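Long-range contacts in putative methylase (Clostridium difficile, PDB 3LDU), which binds GTP in its methyltransferase domain and probably methylates guanines of ribosomal RNA, with S-adenosylmethionine as the likely methyl donor: residues R197-P202 / F304-P309; K259-D264 / Y285-V290. One frame throughout, in Å; residues are numbered along the deposited sequence.

Contact 1 of 2, residues R197-P202 / F304-P309; sequences RVLVDP and FIITNP. With GTP (guanosine-5'-triphosphate), chain B.
Phe304 sets its CE2 over the centre of one face of the Arg197 guanidinium, 3.6 Å from CZ, while its own ring takes Arg197 NE and Val198 O near its plane, at the edge. The two planes stand 61° apart, so this is no parallel stack. Bends at chi2 and chi3 turn the arginine back along the CE2 side of the ring, and Phe302 O, just before the strand, accepts a hydrogen bond from Arg197 NH2 and fixes the guanidinium there. A T-shaped contact with Trp193 also engages the Phe304 ring. Between the backbones, Phe304 N donates to Val198 O, Val200 N to Phe304 O (2.9 Å) and Ile306 N to Val200 O (3.3 Å), which is the alternating pattern of parallel strands. These are the strands 199-201 and 304-307, central in the Rossmann-like methyltransferase sheet, where a parallel pair adjacent in space but far apart in sequence marks the switch point of the order 3-2-1-4-5. Leu199 CD1 packs on Ile306 CG1 at 3.8 Å, on the side covered by helix 208-217; Pro202 CD meets Ile305 CG2 on the side of helix 315-333. At the C-terminal ends, Thr307 OG1 donates to Asp201 OD1 (2.7 Å) from above the carboxylate plane, and Met203 N binds the same oxygen. A water bridges Asp201 OD2 to Asn308 N, 2.9 Å from that nitrogen, beside the GTP pocket to which Pro202 and Asn308 belong.

Contact 2 of 2, residues K259-D264 / Y285-V290; sequences KIYGYD and YIEFNV. With GTP (guanosine-5'-triphosphate), chain B; FMT (formic acid), chain D.
Tyr263 lies alongside the Asn289 side chain, both pointing the same way, with ring atoms CD1 and CE1 each 3.9 Å from Asn289 CB and the ring and amide planes 29° apart. On the same face of the sheet, Tyr261 CE1 approaches Glu287 CD at 3.9 Å, its ring turned 74° from the carboxylate. The extended Glu287 chain, with CG anti to the backbone N (chi1 175°), carries OE2 into the amide plane of Asn289, whose ND2 donates to its anti lone pair at 2.9 Å. A water over one face of the Tyr263 ring donates to Gly262 O and Glu287 O and accepts from Asn289 ND2. Five backbone hydrogen bonds join the parallel strands, from Ile260 N to Tyr285 O (2.8 Å) through Asp264 N to Asn289 O (3.3 Å). At that end, both Asp264 carboxylate oxygens accept ribose hydroxyls of GTP, OD2 from O2' at 2.9 Å; Asp266 N also binds OD2, and Gly205 N binds OD1. On the other face, Ile260 CG1 meets Ile286 CG1 under helix 208-217. The pair closes a beta-alpha-beta unit through helix 267-280, which packs on Phe288; strand 286-290 is outermost, and strand 199-201 flanks 260-264 across from it.

Contacts 1 and 2, with centres about 10 Å apart, share one sheet: strand 199-201 is hydrogen-bonded to 304-307 on one flank and adjoins 260-264 on the other. Two probable hydrogen bonds make that seam, Asp201 N to Tyr261 O at 2.9 Å and Tyr261 N to Leu199 O at 3.0 Å. The resulting order, 286-290, 260-264, 199-201, 304-307, brings the C-terminal ends of the strands round GTP. Contact 2 holds the ribose through Asp264, whereas contact 1 reaches the base, Pro202 O lying 2.6 Å from GTP N2, and the 5' carbon, Asn308 O lying 3.1 Å from C5'. Ser206 and Thr208, following strand 199-201, add further hydrogen bonds to the nucleotide.

Contact 1 of 2, residues R197-P202 / F304-P309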
loop_
_atom_site.group_PDB
_atom_site.type_symbol
_atom_site.label_atom_id
_atom_site.label_comp_id
_atom_site.label_asym_id
_atom_site.label_seq_id
_atom_site.Cartn_x
_atom_site.Cartn_y
_atom_site.Cartn_z
ATOM N N ARG A 197 -7.437 21.138 8.069
ATOM C CA ARG A 197 -8.659 20.727 8.754
ATOM C C ARG A 197 -8.307 19.917 10.002
ATOM O O ARG A 197 -7.335 19.163 10.017
ATOM C CB ARG A 197 -9.551 19.895 7.829
ATOM C CG ARG A 197 -9.978 20.606 6.548
ATOM C CD ARG A 197 -10.901 21.773 6.842
ATOM N NE ARG A 197 -12.105 21.342 7.549
ATOM C CZ ARG A 197 -13.189 20.860 6.949
ATOM N NH1 ARG A 197 -13.224 20.747 5.624
ATOM N NH2 ARG A 197 -14.234 20.487 7.673
ATOM N N VAL A 198 -9.100 20.075 11.056
ATOM C CA VAL A 198 -8.865 19.319 12.278
ATOM C C VAL A 198 -9.007 17.813 12.017
ATOM O O VAL A 198 -9.982 17.365 11.405
ATOM C CB VAL A 198 -9.861 19.739 13.390
ATOM C CG1 VAL A 198 -9.836 18.751 14.524
ATOM C CG2 VAL A 198 -9.558 21.151 13.886
ATOM N N LEU A 199 -8.013 17.045 12.460
ATOM C CA LEU A 199 -8.040 15.587 12.337
ATOM C C LEU A 199 -7.557 14.938 13.619
ATOM O O LEU A 199 -6.484 15.282 14.134
ATOM C CB LEU A 199 -7.171 15.097 11.177
ATOM C CG LEU A 199 -6.991 13.571 11.127
ATOM C CD1 LEU A 199 -8.321 12.836 10.847
ATOM C CD2 LEU A 199 -5.964 13.183 10.058
ATOM N N VAL A 200 -8.362 14.020 14.151
ATOM C CA VAL A 200 -8.015 13.297 15.369
ATOM C C VAL A 200 -8.165 11.797 15.156
ATOM O O VAL A 200 -9.149 11.356 14.589
ATOM C CB VAL A 200 -8.953 13.688 16.539
ATOM C CG1 VAL A 200 -8.491 13.017 17.830
ATOM C CG2 VAL A 200 -8.996 15.197 16.687
ATOM N N ASP A 201 -7.189 11.020 15.619
ATOM C CA ASP A 201 -7.351 9.570 15.743
ATOM C C ASP A 201 -7.249 9.271 17.234
ATOM O O ASP A 201 -6.142 9.214 17.781
ATOM C CB ASP A 201 -6.241 8.820 14.986
ATOM C CG ASP A 201 -6.363 7.307 15.129
ATOM O OD1 ASP A 201 -7.196 6.862 15.946
ATOM O OD2 ASP A 201 -5.624 6.561 14.438
ATOM N N PRO A 202 -8.398 9.070 17.901
ATOM C CA PRO A 202 -8.431 8.962 19.368
ATOM C C PRO A 202 -8.098 7.568 19.916
ATOM O O PRO A 202 -8.175 7.360 21.131
ATOM C CB PRO A 202 -9.876 9.354 19.706
ATOM C CG PRO A 202 -10.670 8.845 18.553
ATOM C CD PRO A 202 -9.744 9.004 17.312
ATOM N N PHE A 304 -12.487 16.091 11.784
ATOM C CA PHE A 304 -12.512 14.735 11.253
ATOM C C PHE A 304 -11.950 13.765 12.275
ATOM O O PHE A 304 -10.984 14.084 12.957
ATOM C CB PHE A 304 -11.644 14.644 9.994
ATOM C CG PHE A 304 -12.212 15.357 8.813
ATOM C CD1 PHE A 304 -12.989 14.683 7.895
ATOM C CD2 PHE A 304 -11.957 16.705 8.615
ATOM C CE1 PHE A 304 -13.510 15.340 6.806
ATOM C CE2 PHE A 304 -12.478 17.366 7.529
ATOM C CZ PHE A 304 -13.256 16.684 6.623
ATOM N N ILE A 305 -12.546 12.578 12.360
ATOM C CA ILE A 305 -11.958 11.462 13.096
ATOM C C ILE A 305 -11.756 10.309 12.117
ATOM O O ILE A 305 -12.677 9.965 11.363
ATOM C CB ILE A 305 -12.851 10.998 14.254
ATOM C CG1 ILE A 305 -12.755 11.991 15.415
ATOM C CG2 ILE A 305 -12.427 9.603 14.724
ATOM C CD1 ILE A 305 -13.975 11.965 16.371
ATOM N N ILE A 306 -10.543 9.756 12.078
ATOM C CA ILE A 306 -10.287 8.549 11.291
ATOM C C ILE A 306 -9.566 7.619 12.226
ATOM O O ILE A 306 -8.534 7.994 12.803
ATOM C CB ILE A 306 -9.396 8.836 10.062
ATOM C CG1 ILE A 306 -10.050 9.888 9.160
ATOM C CG2 ILE A 306 -9.164 7.554 9.258
ATOM C CD1 ILE A 306 -9.134 10.354 8.021
ATOM N N THR A 307 -10.101 6.419 12.421
ATOM C CA THR A 307 -9.557 5.570 13.472
ATOM C C THR A 307 -9.781 4.075 13.251
ATOM O O THR A 307 -10.690 3.665 12.523
ATOM C CB THR A 307 -10.155 5.977 14.858
ATOM O OG1 THR A 307 -9.418 5.348 15.906
ATOM C CG2 THR A 307 -11.638 5.597 14.945
ATOM N N ASN A 308 -8.942 3.281 13.920
ATOM C CA ASN A 308 -8.910 1.828 13.800
ATOM C C ASN A 308 -9.054 1.241 15.216
ATOM O O ASN A 308 -8.059 0.995 15.903
ATOM C CB ASN A 308 -7.565 1.462 13.120
ATOM C CG ASN A 308 -7.277 -0.023 13.069
ATOM O OD1 ASN A 308 -6.145 -0.455 13.341
ATOM N ND2 ASN A 308 -8.250 -0.803 12.667
ATOM N N PRO A 309 -10.305 1.090 15.698
ATOM C CA PRO A 309 -10.519 0.623 17.080
ATOM C C PRO A 309 -10.212 -0.867 17.216
ATOM O O PRO A 309 -10.051 -1.542 16.202
ATOM C CB PRO A 309 -12.026 0.849 17.295
ATOM C CG PRO A 309 -12.611 0.758 15.899
ATOM C CD PRO A 309 -11.574 1.425 15.021
HETATM P PG GTP B . -2.108 1.643 14.271
HETATM O O1G GTP B . -2.503 3.104 14.220
HETATM O O2G GTP B . -1.713 1.209 12.886
HETATM O O3G GTP B . -0.913 1.432 15.171
HETATM O O3B GTP B . -3.381 0.793 14.801
HETATM P PB GTP B . -3.366 0.154 16.285
HETATM O O1B GTP B . -2.985 -1.301 16.156
HETATM O O2B GTP B . -2.368 0.853 17.169
HETATM O O3A GTP B . -4.844 0.234 16.933
HETATM P PA GTP B . -5.366 -1.112 17.669
HETATM O O1A GTP B . -4.253 -1.634 18.551
HETATM O O2A GTP B . -5.756 -2.161 16.655
HETATM O "O5'" GTP B . -6.594 -0.721 18.626
HETATM C "C5'" GTP B . -6.868 0.639 18.747
HETATM C "C4'" GTP B . -6.058 1.183 19.917
HETATM O "O4'" GTP B . -6.998 1.752 20.786
HETATM C "C3'" GTP B . -5.271 0.175 20.758
HETATM O "O3'" GTP B . -3.915 0.563 20.733
HETATM C "C2'" GTP B . -5.804 0.301 22.183
HETATM O "O2'" GTP B . -4.782 0.474 23.145
HETATM C "C1'" GTP B . -6.565 1.602 22.114
HETATM N N9 GTP B . -7.764 1.699 22.955
HETATM C C8 GTP B . -8.621 0.742 23.429
HETATM N N7 GTP B . -9.586 1.381 24.146
HETATM C C5 GTP B . -9.336 2.716 24.131
HETATM C C6 GTP B . -9.985 3.812 24.689
HETATM O O6 GTP B . -11.014 3.676 25.368
HETATM N N1 GTP B . -9.454 5.066 24.467
HETATM C C2 GTP B . -8.308 5.236 23.710
HETATM N N2 GTP B . -7.849 6.461 23.515
HETATM N N3 GTP B . -7.645 4.145 23.155
HETATM C C4 GTP B . -8.183 2.918 23.376
HETATM O O HOH W 1 -6.311 3.962 14.871
#

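Contact 2 of 2, residues K259-D264 / Y285-V290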
loop_
_atom_site.group_PDB
_atom_site.type_symbol
_atom_site.label_atom_id
_atom_site.label_comp_id
_atom_site.label_asym_id
_atom_site.label_seq_id
_atom_site.Cartn_x
_atom_site.Cartn_y
_atom_site.Cartn_z
ATOM N N LYS A 259 -1.593 20.917 12.493
ATOM C CA LYS A 259 -1.421 19.947 13.556
ATOM C C LYS A 259 -2.583 18.965 13.499
ATOM O O LYS A 259 -3.734 19.368 13.319
ATOM C CB LYS A 259 -1.426 20.645 14.917
ATOM C CG LYS A 259 -0.462 20.069 15.935
ATOM C CD LYS A 259 0.915 20.705 15.792
ATOM C CE LYS A 259 1.716 20.604 17.077
ATOM N NZ LYS A 259 3.122 21.046 16.861
ATOM N N ILE A 260 -2.279 17.682 13.643
ATOM C CA ILE A 260 -3.314 16.671 13.821
ATOM C C ILE A 260 -2.976 15.909 15.103
ATOM O O ILE A 260 -1.845 16.011 15.608
ATOM C CB ILE A 260 -3.432 15.751 12.582
ATOM C CG1 ILE A 260 -2.137 14.970 12.368
ATOM C CG2 ILE A 260 -3.738 16.582 11.355
ATOM C CD1 ILE A 260 -2.091 14.175 11.060
ATOM N N TYR A 261 -3.953 15.187 15.653
ATOM C CA TYR A 261 -3.831 14.695 17.020
ATOM C C TYR A 261 -4.146 13.222 17.167
ATOM O O TYR A 261 -5.103 12.734 16.583
ATOM C CB TYR A 261 -4.808 15.468 17.917
ATOM C CG TYR A 261 -4.504 16.936 17.970
ATOM C CD1 TYR A 261 -3.760 17.465 19.015
ATOM C CD2 TYR A 261 -4.941 17.792 16.966
ATOM C CE1 TYR A 261 -3.459 18.822 19.064
ATOM C CE2 TYR A 261 -4.649 19.146 17.008
ATOM C CZ TYR A 261 -3.906 19.652 18.056
ATOM O OH TYR A 261 -3.612 20.995 18.097
ATOM N N GLY A 262 -3.360 12.532 17.988
ATOM C CA GLY A 262 -3.641 11.144 18.308
ATOM C C GLY A 262 -3.754 10.962 19.810
ATOM O O GLY A 262 -3.033 11.616 20.575
ATOM N N TYR A 263 -4.674 10.094 20.230
ATOM C CA TYR A 263 -4.771 9.663 21.627
ATOM C C TYR A 263 -4.814 8.147 21.699
ATOM O O TYR A 263 -5.325 7.495 20.790
ATOM C CB TYR A 263 -6.036 10.227 22.291
ATOM C CG TYR A 263 -6.090 11.725 22.235
ATOM C CD1 TYR A 263 -5.439 12.492 23.188
ATOM C CD2 TYR A 263 -6.772 12.375 21.215
ATOM C CE1 TYR A 263 -5.458 13.862 23.127
ATOM C CE2 TYR A 263 -6.805 13.752 21.147
ATOM C CZ TYR A 263 -6.152 14.488 22.113
ATOM O OH TYR A 263 -6.165 15.860 22.061
ATOM N N ASP A 264 -4.286 7.587 22.785
ATOM C CA ASP A 264 -4.436 6.157 23.050
ATOM C C ASP A 264 -4.295 5.962 24.557
ATOM O O ASP A 264 -3.669 6.783 25.222
ATOM C CB ASP A 264 -3.358 5.358 22.291
ATOM C CG ASP A 264 -3.731 3.894 22.116
ATOM O OD1 ASP A 264 -4.014 3.486 20.966
ATOM O OD2 ASP A 264 -3.750 3.152 23.123
ATOM N N TYR A 285 4.016 17.884 12.872
ATOM C CA TYR A 285 2.630 18.034 12.420
ATOM C C TYR A 285 1.663 17.198 13.230
ATOM O O TYR A 285 0.461 17.281 13.023
ATOM C CB TYR A 285 2.498 17.683 10.935
ATOM C CG TYR A 285 3.416 18.505 10.063
ATOM C CD1 TYR A 285 3.004 19.723 9.546
ATOM C CD2 TYR A 285 4.709 18.071 9.776
ATOM C CE1 TYR A 285 3.851 20.489 8.765
ATOM C CE2 TYR A 285 5.556 18.828 8.996
ATOM C CZ TYR A 285 5.122 20.033 8.493
ATOM O OH TYR A 285 5.964 20.783 7.703
ATOM N N ILE A 286 2.188 16.401 14.159
ATOM C CA ILE A 286 1.332 15.528 14.952
ATOM C C ILE A 286 1.618 15.678 16.429
ATOM O O ILE A 286 2.771 15.761 16.846
ATOM C CB ILE A 286 1.535 14.037 14.606
ATOM C CG1 ILE A 286 1.562 13.832 13.100
ATOM C CG2 ILE A 286 0.421 13.208 15.226
ATOM C CD1 ILE A 286 1.937 12.403 12.698
ATOM N N GLU A 287 0.560 15.706 17.226
ATOM C CA GLU A 287 0.723 15.663 18.670
ATOM C C GLU A 287 0.014 14.418 19.206
ATOM O O GLU A 287 -1.186 14.244 18.998
ATOM C CB GLU A 287 0.170 16.937 19.308
ATOM C CG GLU A 287 0.187 16.914 20.818
ATOM C CD GLU A 287 -0.359 18.198 21.421
ATOM O OE1 GLU A 287 0.060 19.288 20.973
ATOM O OE2 GLU A 287 -1.197 18.110 22.346
ATOM N N PHE A 288 0.777 13.553 19.868
ATOM C CA PHE A 288 0.277 12.294 20.409
ATOM C C PHE A 288 0.240 12.422 21.925
ATOM O O PHE A 288 1.176 12.963 22.518
ATOM C CB PHE A 288 1.236 11.147 20.085
ATOM C CG PHE A 288 1.314 10.775 18.621
ATOM C CD1 PHE A 288 0.293 10.050 18.014
ATOM C CD2 PHE A 288 2.436 11.086 17.880
ATOM C CE1 PHE A 288 0.381 9.671 16.664
ATOM C CE2 PHE A 288 2.532 10.711 16.545
ATOM C CZ PHE A 288 1.499 10.009 15.940
ATOM N N ASN A 289 -0.831 11.928 22.540
ATOM C CA ASN A 289 -1.004 11.977 23.996
ATOM C C ASN A 289 -1.749 10.748 24.501
ATOM O O ASN A 289 -2.563 10.166 23.786
ATOM C CB ASN A 289 -1.814 13.212 24.409
ATOM C CG ASN A 289 -1.025 14.499 24.298
ATOM O OD1 ASN A 289 -0.012 14.685 24.976
ATOM N ND2 ASN A 289 -1.494 15.404 23.443
ATOM N N VAL A 290 -1.483 10.360 25.742
ATOM C CA VAL A 290 -2.359 9.397 26.400
ATOM C C VAL A 290 -3.720 10.057 26.582
ATOM O O VAL A 290 -3.813 11.200 27.017
ATOM C CB VAL A 290 -1.783 8.944 27.757
ATOM C CG1 VAL A 290 -2.780 8.067 28.504
ATOM C CG2 VAL A 290 -0.478 8.195 27.535
HETATM P PG GTP B . -2.108 1.643 14.271
HETATM O O1G GTP B . -2.503 3.104 14.220
HETATM O O2G GTP B . -1.713 1.209 12.886
HETATM O O3G GTP B . -0.913 1.432 15.171
HETATM O O3B GTP B . -3.381 0.793 14.801
HETATM P PB GTP B . -3.366 0.154 16.285
HETATM O O1B GTP B . -2.985 -1.301 16.156
HETATM O O2B GTP B . -2.368 0.853 17.169
HETATM O O3A GTP B . -4.844 0.234 16.933
HETATM P PA GTP B . -5.366 -1.112 17.669
HETATM O O1A GTP B . -4.253 -1.634 18.551
HETATM O O2A GTP B . -5.756 -2.161 16.655
HETATM O "O5'" GTP B . -6.594 -0.721 18.626
HETATM C "C5'" GTP B . -6.868 0.639 18.747
HETATM C "C4'" GTP B . -6.058 1.183 19.917
HETATM O "O4'" GTP B . -6.998 1.752 20.786
HETATM C "C3'" GTP B . -5.271 0.175 20.758
HETATM O "O3'" GTP B . -3.915 0.563 20.733
HETATM C "C2'" GTP B . -5.804 0.301 22.183
HETATM O "O2'" GTP B . -4.782 0.474 23.145
HETATM C "C1'" GTP B . -6.565 1.602 22.114
HETATM N N9 GTP B . -7.764 1.699 22.955
HETATM C C8 GTP B . -8.621 0.742 23.429
HETATM N N7 GTP B . -9.586 1.381 24.146
HETATM C C5 GTP B . -9.336 2.716 24.131
HETATM C C6 GTP B . -9.985 3.812 24.689
HETATM O O6 GTP B . -11.014 3.676 25.368
HETATM N N1 GTP B . -9.454 5.066 24.467
HETATM C C2 GTP B . -8.308 5.236 23.710
HETATM N N2 GTP B . -7.849 6.461 23.515
HETATM N N3 GTP B . -7.645 4.145 23.155
HETATM C C4 GTP B . -8.183 2.918 23.376
HETATM C C FMT D . -4.689 22.761 12.848
HETATM O O1 FMT D . -5.898 22.573 12.978
HETATM O O2 FMT D . -4.019 22.295 11.928
HETATM O O HOH W 2 -3.146 14.481 21.098
#